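Local coordinates for protein PA_0080 (Pseudomonas aeruginosa, PDB 3ZHN) that is the TssJ1 lipoprotein of a type VI secretion system, and probably anchors the membrane part of the machine at the outer membrane, at residues L114-A119 against I151-R156; L54-Y59 against I144-Q149; D91-R96 against R101-T106; K62-F67 against V131-G136. All blocks are in the same frame, centred on the assembly; numbering follows the deposited sequence.

Contact 1 (L114-A119 against I151-R156); sequences LGFVAA and IGIVAR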
loop_
_atom_site.group_PDB
_atom_site.type_symbol
_atom_site.label_atom_id
_atom_site.label_comp_id
_atom_site.label_asym_id
_atom_site.label_seq_id
_atom_site.Cartn_x
_atom_site.Cartn_y
_atom_site.Cartn_z
ATOM N N LEU A 114 5.045 -5.752 3.573
ATOM C CA LEU A 114 4.450 -4.945 2.523
ATOM C C LEU A 114 4.332 -3.502 3.056
ATOM O O LEU A 114 3.797 -3.296 4.155
ATOM C CB LEU A 114 3.075 -5.457 2.084
ATOM C CG LEU A 114 3.123 -6.792 1.368
ATOM C CD1 LEU A 114 1.721 -7.295 1.067
ATOM C CD2 LEU A 114 3.883 -6.636 0.080
ATOM N N GLY A 115 4.748 -2.537 2.228
ATOM C CA GLY A 115 4.504 -1.122 2.491
ATOM C C GLY A 115 3.545 -0.518 1.492
ATOM O O GLY A 115 3.460 -1.020 0.344
ATOM N N PHE A 116 2.866 0.547 1.929
ATOM C CA PHE A 116 1.869 1.236 1.130
ATOM C C PHE A 116 2.064 2.733 1.295
ATOM O O PHE A 116 2.144 3.199 2.434
ATOM C CB PHE A 116 0.449 0.867 1.491
ATOM C CG PHE A 116 0.185 -0.612 1.413
ATOM C CD1 PHE A 116 0.480 -1.435 2.485
ATOM C CD2 PHE A 116 -0.355 -1.182 0.257
ATOM C CE1 PHE A 116 0.290 -2.803 2.389
ATOM C CE2 PHE A 116 -0.523 -2.536 0.129
ATOM C CZ PHE A 116 -0.214 -3.325 1.199
ATOM N N VAL A 117 2.074 3.481 0.162
ATOM C CA VAL A 117 2.098 4.925 0.125
ATOM C C VAL A 117 0.980 5.383 -0.840
ATOM O O VAL A 117 0.941 4.949 -1.998
ATOM C CB VAL A 117 3.423 5.495 -0.353
ATOM C CG1 VAL A 117 3.398 7.000 -0.567
ATOM C CG2 VAL A 117 4.536 5.162 0.612
ATOM N N ALA A 118 0.070 6.209 -0.319
ATOM C CA ALA A 118 -1.028 6.766 -1.118
ATOM C C ALA A 118 -0.811 8.274 -1.233
ATOM O O ALA A 118 -0.595 8.967 -0.240
ATOM C CB ALA A 118 -2.306 6.515 -0.396
ATOM N N ALA A 119 -0.949 8.772 -2.450
ATOM C CA ALA A 119 -0.728 10.160 -2.754
ATOM C C ALA A 119 -1.959 10.989 -2.481
ATOM O O ALA A 119 -2.554 11.602 -3.389
ATOM C CB ALA A 119 -0.322 10.288 -4.207
ATOM N N ILE A 151 -5.585 4.962 4.383
ATOM C CA ILE A 151 -5.448 3.556 4.036
ATOM C C ILE A 151 -5.834 2.749 5.262
ATOM O O ILE A 151 -5.257 2.955 6.318
ATOM C CB ILE A 151 -4.014 3.149 3.660
ATOM C CG1 ILE A 151 -3.436 4.060 2.577
ATOM C CG2 ILE A 151 -3.993 1.688 3.290
ATOM C CD1 ILE A 151 -1.968 3.905 2.418
ATOM N N GLY A 152 -6.781 1.831 5.112
ATOM C CA GLY A 152 -7.237 0.909 6.110
ATOM C C GLY A 152 -7.025 -0.542 5.656
ATOM O O GLY A 152 -7.470 -0.962 4.595
ATOM N N ILE A 153 -6.378 -1.334 6.516
ATOM C CA ILE A 153 -6.135 -2.718 6.208
ATOM C C ILE A 153 -6.839 -3.623 7.232
ATOM O O ILE A 153 -6.753 -3.402 8.469
ATOM C CB ILE A 153 -4.614 -3.001 6.275
ATOM C CG1 ILE A 153 -3.784 -2.047 5.412
ATOM C CG2 ILE A 153 -4.308 -4.490 6.024
ATOM C CD1 ILE A 153 -2.267 -2.262 5.550
ATOM N N VAL A 154 -7.496 -4.649 6.700
ATOM C CA VAL A 154 -8.248 -5.631 7.489
ATOM C C VAL A 154 -7.900 -7.050 6.964
ATOM O O VAL A 154 -7.856 -7.274 5.767
ATOM C CB VAL A 154 -9.798 -5.415 7.432
ATOM C CG1 VAL A 154 -10.536 -6.433 8.281
ATOM C CG2 VAL A 154 -10.221 -4.024 7.915
ATOM N N ALA A 155 -7.550 -7.934 7.879
ATOM C CA ALA A 155 -7.293 -9.326 7.498
ATOM C C ALA A 155 -8.594 -9.976 7.026
ATOM O O ALA A 155 -9.628 -9.782 7.682
ATOM C CB ALA A 155 -6.630 -10.060 8.650
ATOM N N ARG A 156 -8.532 -10.692 5.920
ATOM C CA ARG A 156 -9.659 -11.479 5.374
ATOM C C ARG A 156 -9.394 -12.973 5.635
ATOM O O ARG A 156 -8.425 -13.526 5.143
ATOM C CB ARG A 156 -9.946 -11.251 3.870
ATOM C CG ARG A 156 -11.285 -11.911 3.498
ATOM C CD ARG A 156 -11.712 -12.012 2.045
ATOM N NE ARG A 156 -12.056 -10.729 1.455
ATOM C CZ ARG A 156 -12.685 -10.537 0.288
ATOM N NH1 ARG A 156 -13.067 -11.550 -0.501
ATOM N NH2 ARG A 156 -12.959 -9.302 -0.093
#

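Contact 2 (L54-Y59 against I144-Q149); sequences LRLRLY and ITLGAQ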
loop_
_atom_site.group_PDB
_atom_site.type_symbol
_atom_site.label_atom_id
_atom_site.label_comp_id
_atom_site.label_asym_id
_atom_site.label_seq_id
_atom_site.Cartn_x
_atom_site.Cartn_y
_atom_site.Cartn_z
ATOM N N LEU A 54 -6.683 8.407 -6.859
ATOM C CA LEU A 54 -5.635 8.237 -5.868
ATOM C C LEU A 54 -4.552 7.303 -6.468
ATOM O O LEU A 54 -4.851 6.145 -6.813
ATOM C CB LEU A 54 -6.126 7.663 -4.574
ATOM C CG LEU A 54 -5.103 7.418 -3.472
ATOM C CD1 LEU A 54 -4.643 8.770 -2.953
ATOM C CD2 LEU A 54 -5.835 6.636 -2.337
ATOM N N ARG A 55 -3.317 7.789 -6.502
ATOM C CA ARG A 55 -2.173 6.941 -6.827
ATOM C C ARG A 55 -1.735 6.176 -5.581
ATOM O O ARG A 55 -1.522 6.770 -4.550
ATOM C CB ARG A 55 -1.010 7.782 -7.364
ATOM C CG ARG A 55 0.197 6.982 -7.877
ATOM C CD ARG A 55 1.178 7.896 -8.623
ATOM N N LEU A 56 -1.594 4.864 -5.737
ATOM C CA LEU A 56 -1.139 3.990 -4.664
ATOM C C LEU A 56 0.107 3.266 -5.134
ATOM O O LEU A 56 0.137 2.741 -6.256
ATOM C CB LEU A 56 -2.229 2.977 -4.289
ATOM C CG LEU A 56 -1.967 2.041 -3.126
ATOM C CD1 LEU A 56 -1.830 2.739 -1.775
ATOM C CD2 LEU A 56 -3.022 0.962 -3.086
ATOM N N ARG A 57 1.071 3.165 -4.235
ATOM C CA ARG A 57 2.293 2.406 -4.445
ATOM C C ARG A 57 2.381 1.328 -3.349
ATOM O O ARG A 57 2.185 1.604 -2.179
ATOM C CB ARG A 57 3.484 3.375 -4.384
ATOM N N LEU A 58 2.648 0.106 -3.791
ATOM C CA LEU A 58 2.919 -1.039 -2.985
ATOM C C LEU A 58 4.385 -1.355 -3.032
ATOM O O LEU A 58 4.992 -1.358 -4.116
ATOM C CB LEU A 58 2.113 -2.212 -3.493
ATOM C CG LEU A 58 2.280 -3.604 -2.909
ATOM C CD1 LEU A 58 1.137 -4.450 -3.331
ATOM C CD2 LEU A 58 3.517 -4.348 -3.257
ATOM N N TYR A 59 5.002 -1.611 -1.878
ATOM C CA TYR A 59 6.432 -1.903 -1.759
ATOM C C TYR A 59 6.629 -3.281 -1.083
ATOM O O TYR A 59 6.027 -3.565 -0.009
ATOM C CB TYR A 59 7.120 -0.843 -0.882
ATOM C CG TYR A 59 6.965 0.563 -1.328
ATOM C CD1 TYR A 59 5.761 1.268 -1.185
ATOM C CD2 TYR A 59 8.012 1.230 -1.900
ATOM C CE1 TYR A 59 5.682 2.580 -1.559
ATOM C CE2 TYR A 59 7.931 2.547 -2.271
ATOM C CZ TYR A 59 6.743 3.232 -2.151
ATOM O OH TYR A 59 6.608 4.580 -2.543
ATOM N N ILE A 144 -8.025 -4.043 1.660
ATOM C CA ILE A 144 -7.381 -2.749 1.847
ATOM C C ILE A 144 -8.337 -1.687 1.288
ATOM O O ILE A 144 -8.645 -1.693 0.088
ATOM C CB ILE A 144 -5.998 -2.694 1.229
ATOM C CG1 ILE A 144 -5.103 -3.738 1.929
ATOM C CG2 ILE A 144 -5.393 -1.304 1.389
ATOM C CD1 ILE A 144 -3.681 -3.817 1.522
ATOM N N THR A 145 -8.803 -0.769 2.150
ATOM C CA THR A 145 -9.702 0.307 1.784
ATOM C C THR A 145 -8.888 1.572 1.635
ATOM O O THR A 145 -8.134 1.934 2.548
ATOM C CB THR A 145 -10.897 0.421 2.784
ATOM O OG1 THR A 145 -11.551 -0.851 2.781
ATOM C CG2 THR A 145 -11.886 1.516 2.316
ATOM N N LEU A 146 -9.092 2.263 0.519
ATOM C CA LEU A 146 -8.587 3.598 0.326
ATOM C C LEU A 146 -9.748 4.571 0.579
ATOM O O LEU A 146 -10.645 4.706 -0.251
ATOM C CB LEU A 146 -8.031 3.783 -1.054
ATOM C CG LEU A 146 -6.899 2.777 -1.407
ATOM C CD1 LEU A 146 -5.768 2.757 -0.431
ATOM C CD2 LEU A 146 -7.399 1.396 -1.804
ATOM N N GLY A 147 -9.735 5.172 1.766
ATOM C CA GLY A 147 -10.788 6.119 2.154
ATOM C C GLY A 147 -10.586 7.560 1.701
ATOM O O GLY A 147 -9.726 7.839 0.846
ATOM N N ALA A 148 -11.436 8.441 2.188
ATOM C CA ALA A 148 -11.272 9.835 1.854
ATOM C C ALA A 148 -9.843 10.295 2.236
ATOM O O ALA A 148 -9.264 11.143 1.494
ATOM C CB ALA A 148 -12.253 10.671 2.608
ATOM N N GLN A 149 -9.336 9.809 3.371
ATOM C CA GLN A 149 -8.050 10.298 3.886
ATOM C C GLN A 149 -7.186 9.272 4.614
ATOM O O GLN A 149 -6.256 9.663 5.314
ATOM C CB GLN A 149 -8.210 11.569 4.823
ATOM C CG GLN A 149 -8.933 11.317 6.065
ATOM C CD GLN A 149 -9.398 12.545 6.798
ATOM O OE1 GLN A 149 -9.664 13.555 6.223
ATOM N NE2 GLN A 149 -9.483 12.423 8.090
#

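Contact 3 (D91-R96 against R101-T106); sequences DEFLLR and RRIERT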
loop_
_atom_site.group_PDB
_atom_site.type_symbol
_atom_site.label_atom_id
_atom_site.label_comp_id
_atom_site.label_asym_id
_atom_site.label_seq_id
_atom_site.Cartn_x
_atom_site.Cartn_y
_atom_site.Cartn_z
ATOM N N ASP A 91 5.288 -1.339 -6.932
ATOM C CA ASP A 91 4.201 -1.437 -7.837
ATOM C C ASP A 91 3.312 -0.205 -7.721
ATOM O O ASP A 91 3.146 0.283 -6.624
ATOM C CB ASP A 91 3.348 -2.643 -7.512
ATOM C CG ASP A 91 4.124 -3.930 -7.491
ATOM O OD1 ASP A 91 5.260 -4.059 -8.042
ATOM O OD2 ASP A 91 3.555 -4.868 -6.985
ATOM N N GLU A 92 2.764 0.285 -8.826
ATOM C CA GLU A 92 1.990 1.507 -8.797
ATOM C C GLU A 92 0.677 1.290 -9.489
ATOM O O GLU A 92 0.636 0.714 -10.584
ATOM C CB GLU A 92 2.715 2.610 -9.550
ATOM C CG GLU A 92 2.000 3.927 -9.398
ATOM C CD GLU A 92 2.680 5.011 -10.196
ATOM O OE1 GLU A 92 3.852 5.182 -9.918
ATOM O OE2 GLU A 92 2.059 5.651 -11.088
ATOM N N PHE A 93 -0.385 1.852 -8.903
ATOM C CA PHE A 93 -1.778 1.731 -9.349
ATOM C C PHE A 93 -2.385 3.119 -9.291
ATOM O O PHE A 93 -2.023 3.872 -8.399
ATOM C CB PHE A 93 -2.619 0.861 -8.394
ATOM C CG PHE A 93 -1.944 -0.404 -7.970
ATOM C CD1 PHE A 93 -1.054 -0.445 -6.933
ATOM C CD2 PHE A 93 -2.307 -1.588 -8.564
ATOM C CE1 PHE A 93 -0.479 -1.616 -6.543
ATOM C CE2 PHE A 93 -1.743 -2.773 -8.163
ATOM C CZ PHE A 93 -0.829 -2.792 -7.155
ATOM N N LEU A 94 -3.298 3.432 -10.192
ATOM C CA LEU A 94 -4.136 4.607 -10.080
ATOM C C LEU A 94 -5.583 4.157 -9.924
ATOM O O LEU A 94 -6.130 3.525 -10.826
ATOM C CB LEU A 94 -4.025 5.490 -11.333
ATOM C CG LEU A 94 -4.872 6.758 -11.320
ATOM C CD1 LEU A 94 -4.351 7.750 -10.287
ATOM C CD2 LEU A 94 -4.810 7.448 -12.692
ATOM N N LEU A 95 -6.169 4.430 -8.786
ATOM C CA LEU A 95 -7.497 4.030 -8.474
ATOM C C LEU A 95 -8.500 5.188 -8.541
ATOM O O LEU A 95 -8.207 6.290 -8.225
ATOM C CB LEU A 95 -7.561 3.456 -7.058
ATOM C CG LEU A 95 -6.607 2.317 -6.719
ATOM C CD1 LEU A 95 -6.610 2.014 -5.231
ATOM C CD2 LEU A 95 -7.015 1.094 -7.480
ATOM N N ARG A 96 -9.696 4.883 -8.992
ATOM C CA ARG A 96 -10.748 5.824 -9.133
ATOM C C ARG A 96 -11.821 5.584 -8.054
ATOM O O ARG A 96 -11.934 4.471 -7.519
ATOM C CB ARG A 96 -11.373 5.779 -10.526
ATOM C CG ARG A 96 -10.379 6.177 -11.607
ATOM C CD ARG A 96 -11.076 6.441 -12.918
ATOM N NE ARG A 96 -10.404 7.570 -13.574
ATOM C CZ ARG A 96 -9.144 7.528 -14.001
ATOM N NH1 ARG A 96 -8.422 6.397 -13.927
ATOM N NH2 ARG A 96 -8.592 8.589 -14.567
ATOM N N ARG A 101 -10.432 -3.784 -7.046
ATOM C CA ARG A 101 -9.486 -4.661 -7.650
ATOM C C ARG A 101 -9.098 -5.745 -6.710
ATOM O O ARG A 101 -9.111 -5.621 -5.485
ATOM C CB ARG A 101 -8.160 -3.987 -8.074
ATOM C CG ARG A 101 -8.307 -2.754 -8.834
ATOM C CD ARG A 101 -6.991 -2.478 -9.496
ATOM N NE ARG A 101 -7.114 -1.236 -10.214
ATOM C CZ ARG A 101 -6.190 -0.720 -10.964
ATOM N NH1 ARG A 101 -5.019 -1.354 -11.107
ATOM N NH2 ARG A 101 -6.412 0.482 -11.506
ATOM N N ARG A 102 -8.669 -6.833 -7.354
ATOM C CA ARG A 102 -8.062 -7.969 -6.672
ATOM C C ARG A 102 -6.677 -8.156 -7.264
ATOM O O ARG A 102 -6.480 -8.300 -8.476
ATOM C CB ARG A 102 -8.921 -9.212 -6.930
ATOM C CG ARG A 102 -8.609 -10.410 -6.049
ATOM C CD ARG A 102 -9.259 -11.638 -6.659
ATOM N NE ARG A 102 -8.944 -12.884 -5.953
ATOM C CZ ARG A 102 -7.856 -13.633 -6.145
ATOM N NH1 ARG A 102 -6.913 -13.297 -7.039
ATOM N NH2 ARG A 102 -7.707 -14.753 -5.421
ATOM N N ILE A 103 -5.714 -8.262 -6.394
ATOM C CA ILE A 103 -4.360 -8.562 -6.795
ATOM C C ILE A 103 -3.826 -9.726 -6.020
ATOM O O ILE A 103 -4.133 -9.897 -4.855
ATOM C CB ILE A 103 -3.417 -7.337 -6.733
ATOM C CG1 ILE A 103 -3.206 -6.861 -5.349
ATOM C CG2 ILE A 103 -3.944 -6.183 -7.581
ATOM C CD1 ILE A 103 -2.028 -5.914 -5.231
ATOM N N GLU A 104 -2.997 -10.547 -6.652
ATOM C CA GLU A 104 -2.453 -11.711 -5.951
ATOM C C GLU A 104 -0.986 -11.748 -6.316
ATOM O O GLU A 104 -0.633 -11.469 -7.463
ATOM C CB GLU A 104 -3.169 -12.970 -6.444
ATOM C CG GLU A 104 -2.649 -14.263 -5.806
ATOM C CD GLU A 104 -3.538 -15.502 -6.038
ATOM O OE1 GLU A 104 -4.698 -15.314 -6.559
ATOM O OE2 GLU A 104 -3.119 -16.681 -5.579
ATOM N N ARG A 105 -0.147 -12.015 -5.312
ATOM C CA ARG A 105 1.286 -12.018 -5.450
ATOM C C ARG A 105 1.762 -13.204 -4.598
ATOM O O ARG A 105 1.146 -13.533 -3.603
ATOM C CB ARG A 105 1.942 -10.767 -4.810
ATOM C CG ARG A 105 1.465 -9.379 -5.179
ATOM C CD ARG A 105 2.462 -8.831 -6.164
ATOM N NE ARG A 105 2.102 -7.550 -6.742
ATOM C CZ ARG A 105 1.138 -7.366 -7.660
ATOM N NH1 ARG A 105 0.358 -8.343 -8.136
ATOM N NH2 ARG A 105 0.937 -6.175 -8.111
ATOM N N THR A 106 2.870 -13.776 -4.992
ATOM C CA THR A 106 3.745 -14.479 -4.095
ATOM C C THR A 106 4.875 -13.558 -3.758
ATOM O O THR A 106 5.515 -12.917 -4.620
ATOM C CB THR A 106 4.277 -15.767 -4.653
ATOM O OG1 THR A 106 5.051 -15.466 -5.828
ATOM C CG2 THR A 106 3.057 -16.667 -4.939
#

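Contact 4 (K62-F67 against V131-G136); sequences KKDTAF and VLDVPG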
loop_
_atom_site.group_PDB
_atom_site.type_symbol
_atom_site.label_atom_id
_atom_site.label_comp_id
_atom_site.label_asym_id
_atom_site.label_seq_id
_atom_site.Cartn_x
_atom_site.Cartn_y
_atom_site.Cartn_z
ATOM N N LYS A 62 12.365 -6.072 2.567
ATOM C CA LYS A 62 13.057 -6.973 3.457
ATOM C C LYS A 62 13.058 -6.493 4.924
ATOM O O LYS A 62 13.083 -7.278 5.837
ATOM C CB LYS A 62 14.505 -7.168 3.019
ATOM C CG LYS A 62 14.653 -7.637 1.615
ATOM C CD LYS A 62 16.131 -7.980 1.311
ATOM C CE LYS A 62 16.363 -8.305 -0.132
ATOM N NZ LYS A 62 17.814 -8.579 -0.336
ATOM N N LYS A 63 13.109 -5.186 5.106
ATOM C CA LYS A 63 13.066 -4.504 6.375
ATOM C C LYS A 63 12.261 -3.235 6.174
ATOM O O LYS A 63 12.247 -2.692 5.057
ATOM C CB LYS A 63 14.452 -4.092 6.938
ATOM C CG LYS A 63 15.397 -5.183 7.307
ATOM C CD LYS A 63 16.735 -4.612 7.838
ATOM N N ASP A 64 11.646 -2.731 7.246
ATOM C CA ASP A 64 10.699 -1.609 7.068
ATOM C C ASP A 64 10.965 -0.380 7.932
ATOM O O ASP A 64 10.123 0.524 8.006
ATOM C CB ASP A 64 9.243 -2.000 7.134
ATOM C CG ASP A 64 8.774 -2.462 8.505
ATOM O OD1 ASP A 64 9.582 -2.439 9.501
ATOM O OD2 ASP A 64 7.550 -2.834 8.606
ATOM N N THR A 65 12.078 -0.418 8.683
ATOM C CA THR A 65 12.397 0.712 9.563
ATOM C C THR A 65 12.670 1.972 8.782
ATOM O O THR A 65 12.084 3.045 9.058
ATOM C CB THR A 65 13.580 0.315 10.518
ATOM O OG1 THR A 65 13.258 -0.897 11.207
ATOM C CG2 THR A 65 13.912 1.453 11.439
ATOM N N ALA A 66 13.557 1.913 7.798
ATOM C CA ALA A 66 13.785 3.100 6.980
ATOM C C ALA A 66 12.541 3.543 6.258
ATOM O O ALA A 66 12.259 4.737 6.196
ATOM C CB ALA A 66 14.920 2.835 5.960
ATOM N N PHE A 67 11.797 2.587 5.680
ATOM C CA PHE A 67 10.569 2.872 5.024
ATOM C C PHE A 67 9.647 3.777 5.869
ATOM O O PHE A 67 9.100 4.753 5.395
ATOM C CB PHE A 67 9.864 1.563 4.633
ATOM C CG PHE A 67 8.573 1.804 3.885
ATOM C CD1 PHE A 67 8.552 2.110 2.545
ATOM C CD2 PHE A 67 7.381 1.745 4.558
ATOM C CE1 PHE A 67 7.368 2.317 1.910
ATOM C CE2 PHE A 67 6.170 1.965 3.910
ATOM C CZ PHE A 67 6.175 2.262 2.620
ATOM N N VAL A 131 2.497 -0.065 6.937
ATOM C CA VAL A 131 3.375 -1.204 6.757
ATOM C C VAL A 131 2.757 -2.412 7.396
ATOM O O VAL A 131 1.992 -2.263 8.363
ATOM C CB VAL A 131 4.759 -1.028 7.485
ATOM C CG1 VAL A 131 5.548 0.086 6.902
ATOM C CG2 VAL A 131 4.625 -0.856 9.040
ATOM N N LEU A 132 3.056 -3.596 6.880
ATOM C CA LEU A 132 2.467 -4.832 7.377
ATOM C C LEU A 132 3.506 -5.939 7.348
ATOM O O LEU A 132 4.005 -6.237 6.229
ATOM C CB LEU A 132 1.236 -5.207 6.558
ATOM C CG LEU A 132 0.497 -6.375 7.103
ATOM C CD1 LEU A 132 -0.205 -6.072 8.408
ATOM C CD2 LEU A 132 -0.526 -6.919 6.119
ATOM N N ASP A 133 3.887 -6.540 8.498
ATOM C CA ASP A 133 4.716 -7.744 8.464
ATOM C C ASP A 133 3.806 -8.888 8.019
ATOM O O ASP A 133 2.715 -9.105 8.542
ATOM C CB ASP A 133 5.258 -8.036 9.844
ATOM C CG ASP A 133 6.155 -6.934 10.341
ATOM O OD1 ASP A 133 7.343 -6.925 9.998
ATOM O OD2 ASP A 133 5.642 -6.039 11.076
ATOM N N VAL A 134 4.290 -9.662 7.087
ATOM C CA VAL A 134 3.551 -10.779 6.437
ATOM C C VAL A 134 4.290 -12.085 6.786
ATOM O O VAL A 134 5.473 -12.196 6.505
ATOM C CB VAL A 134 3.454 -10.624 4.912
ATOM C CG1 VAL A 134 2.778 -11.839 4.291
ATOM C CG2 VAL A 134 2.654 -9.367 4.582
ATOM N N PRO A 135 3.629 -13.018 7.509
ATOM C CA PRO A 135 4.324 -14.290 7.812
ATOM C C PRO A 135 4.733 -15.074 6.574
ATOM O O PRO A 135 3.962 -15.247 5.629
ATOM C CB PRO A 135 3.337 -15.091 8.605
ATOM C CG PRO A 135 2.193 -14.258 8.825
ATOM C CD PRO A 135 2.251 -13.016 8.015
ATOM N N GLY A 136 5.976 -15.535 6.617
ATOM C CA GLY A 136 6.564 -16.206 5.474
ATOM C C GLY A 136 6.001 -17.595 5.315
ATOM O O GLY A 136 5.599 -18.255 6.273
HETATM O O HOH W 1 6.808 -3.555 10.977
HETATM O O HOH W 2 9.368 -5.366 11.032
#

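Contact 1 (L114-A119 against I151-R156)
I151 reaches across to A118 and F116 with the long branch of its side chain. Its CB carries CG1 beside the backbone N, anti to the carbonyl carbon (chi1 -52°), and from there the branch runs on extended. CG1 already lies 4.0 Å from A118 CB. One bond further, I151 CD1 settles between a methyl, A118 CB (3.9 Å), and a methylene, F116 CB (4.0 Å). All of this happens between the two sheets of a beta sandwich: strand 113-118 belongs to the antiparallel sheet and strand 151-155 is an outermost strand of the mixed one. The axes of 114-118 and 151-155 come within 9.4 Å, at 150°, with no hydrogen bond between them. Two residues along, I153 repeats the torsion of I151, but here CD1 meets the ring of F116, 4.1 Å from CE1, coming in obliquely. The F116 ring also rests on I144 of strand 139-146, next to 151-155, while I151 touches both I144 and L146. On the far side of strand 113-118, V117 points away from the facing sheet and packs on helix 72-77.

Contact 2 (L54-Y59 against I144-Q149)
L54 and L146 meet in the core of the beta sandwich, where strand 54-61 of the antiparallel sheet faces strand 139-146 of the mixed sheet. The contact is wholly apolar and rests on three leucines. Its tight part is at L54: CG stands anti to the backbone N (chi1 179°), which sends CD2 across the gap to within 3.8 Å of L146 CB and 4.1 Å of L146 CG. That one methyl therefore lies closest to the CB-CG root of the opposing side chain. L146 turns the other way at its first torsion, with CG beside its own backbone N (chi1 -57°), and its two methyls spread in different directions: CD1 heads for L56, and CD2 packs on L95 of strand 87-95, the neighbour of 54-61 in the facing sheet. L43, from a loop, touches both L54 and L146, and A118 lies against L54 and L56 from strand 113-118.

The strands part company beyond this cluster. After L146 the chain leaves its strand and turns through G147 and A148 to the exposed Q149, making no close contact with 54-59. At the other end, I144 points toward the facing strand but stops short of it, packing instead on F116. The looser of the leucine pairs is a meeting of methyls at about a right angle, L56 CD1 lying 4.2 Å from L146 CD1.

Contact 3 (D91-R96 against R101-T106)
Two edge strands joined by a short connection face each other here, and the side chains of D91, F93 and L95 meet those of R105, I103 and R101. At one end R105 holds D91 in a salt bridge, side-on, with NE and NH2 both bonded to the single oxygen OD2. D91 OD2 lies 3.1 Å from R105 NE and nearly in the guanidinium plane, while the carboxylate is turned 66° to that plane. A bend at the second torsion brings the R105 head round to this position, and a weak bond from NH1 to E104 O adds to its hold. The two strands, 87-95 and 100-107, are outermost in the two different sheets of the sandwich. Their segments 91-95 and 101-106 run antiparallel at 169° with 11.2 Å between their axes, so side chains rather than backbone bonds bridge this margin. F93 fills the middle: its CZ is 3.9 Å from I103 CD1, and also 3.9 Å from R105 NH2, with ring and guanidinium planes 18° apart. R101, extended from CG to NE, brings NH1 to the edge of the F93 ring, 3.7 Å from CD2. L95 CD2 lies over one face of the R101 guanidinium, 3.6 Å from NE, and E99 forms a salt bridge with that same nitrogen.

Contact 4 (K62-F67 against V131-G136)
V131 packs against F67 and D64 where the loop and weakly bonded helical turn following strand 54-61 lie beside strand 129-133, an outermost strand of the antiparallel sheet. The apolar part belongs to F67 and V131. With CG anti to the backbone N (chi1 -178°), the F67 ring swings toward strand 129-133, where V131 CG1 meets its edge, near the ring plane, 3.4 Å from CD2 and 3.6 Å from CE2. The two side chains slide past each other in opposite directions. Y59 meets the same ring with its own, the planes at about 60°, and V117 touches it too.

Mixed polar and apolar packing comes next: D64 crosses V131 at about a right angle and sets OD2 3.5 Å from V131 CB.

The charged part is a pair of like carboxylates. D64 OD2 and D133 OD1 are 4.3 Å apart, and the bridging waters probably ease the approach of the like charges. One water bridges the two acids, and a second is 2.8 Å from D133 OD1 but makes a weak bond of 3.3 Å to D64 OD1. The shorter bridge runs through the first water, which lies 2.6 Å from D64 OD2 and 2.7 Å from D133 OD2.

Overall arrangement
From the N terminus the chain first runs through strand 31-39, which opens none of the four contacts; strand 54-61 then opens contact 2, and the turn and helix at 62-67 open contact 4. Contact 3, the local one, opens at 91-96, closes at 101-106 and nests inside both. Contact 1 opens next at 114-119. Segment 131-136 closes contact 4, which lies wholly within the loop of contact 2; 144-149 closes contact 2, and 151-156 closes contact 1, which therefore crosses both. Contacts 1 and 2 join the two sheets face to face, contact 3 joins them along one edge, and contact 4 ties the helical excursion to one margin of the antiparallel sheet.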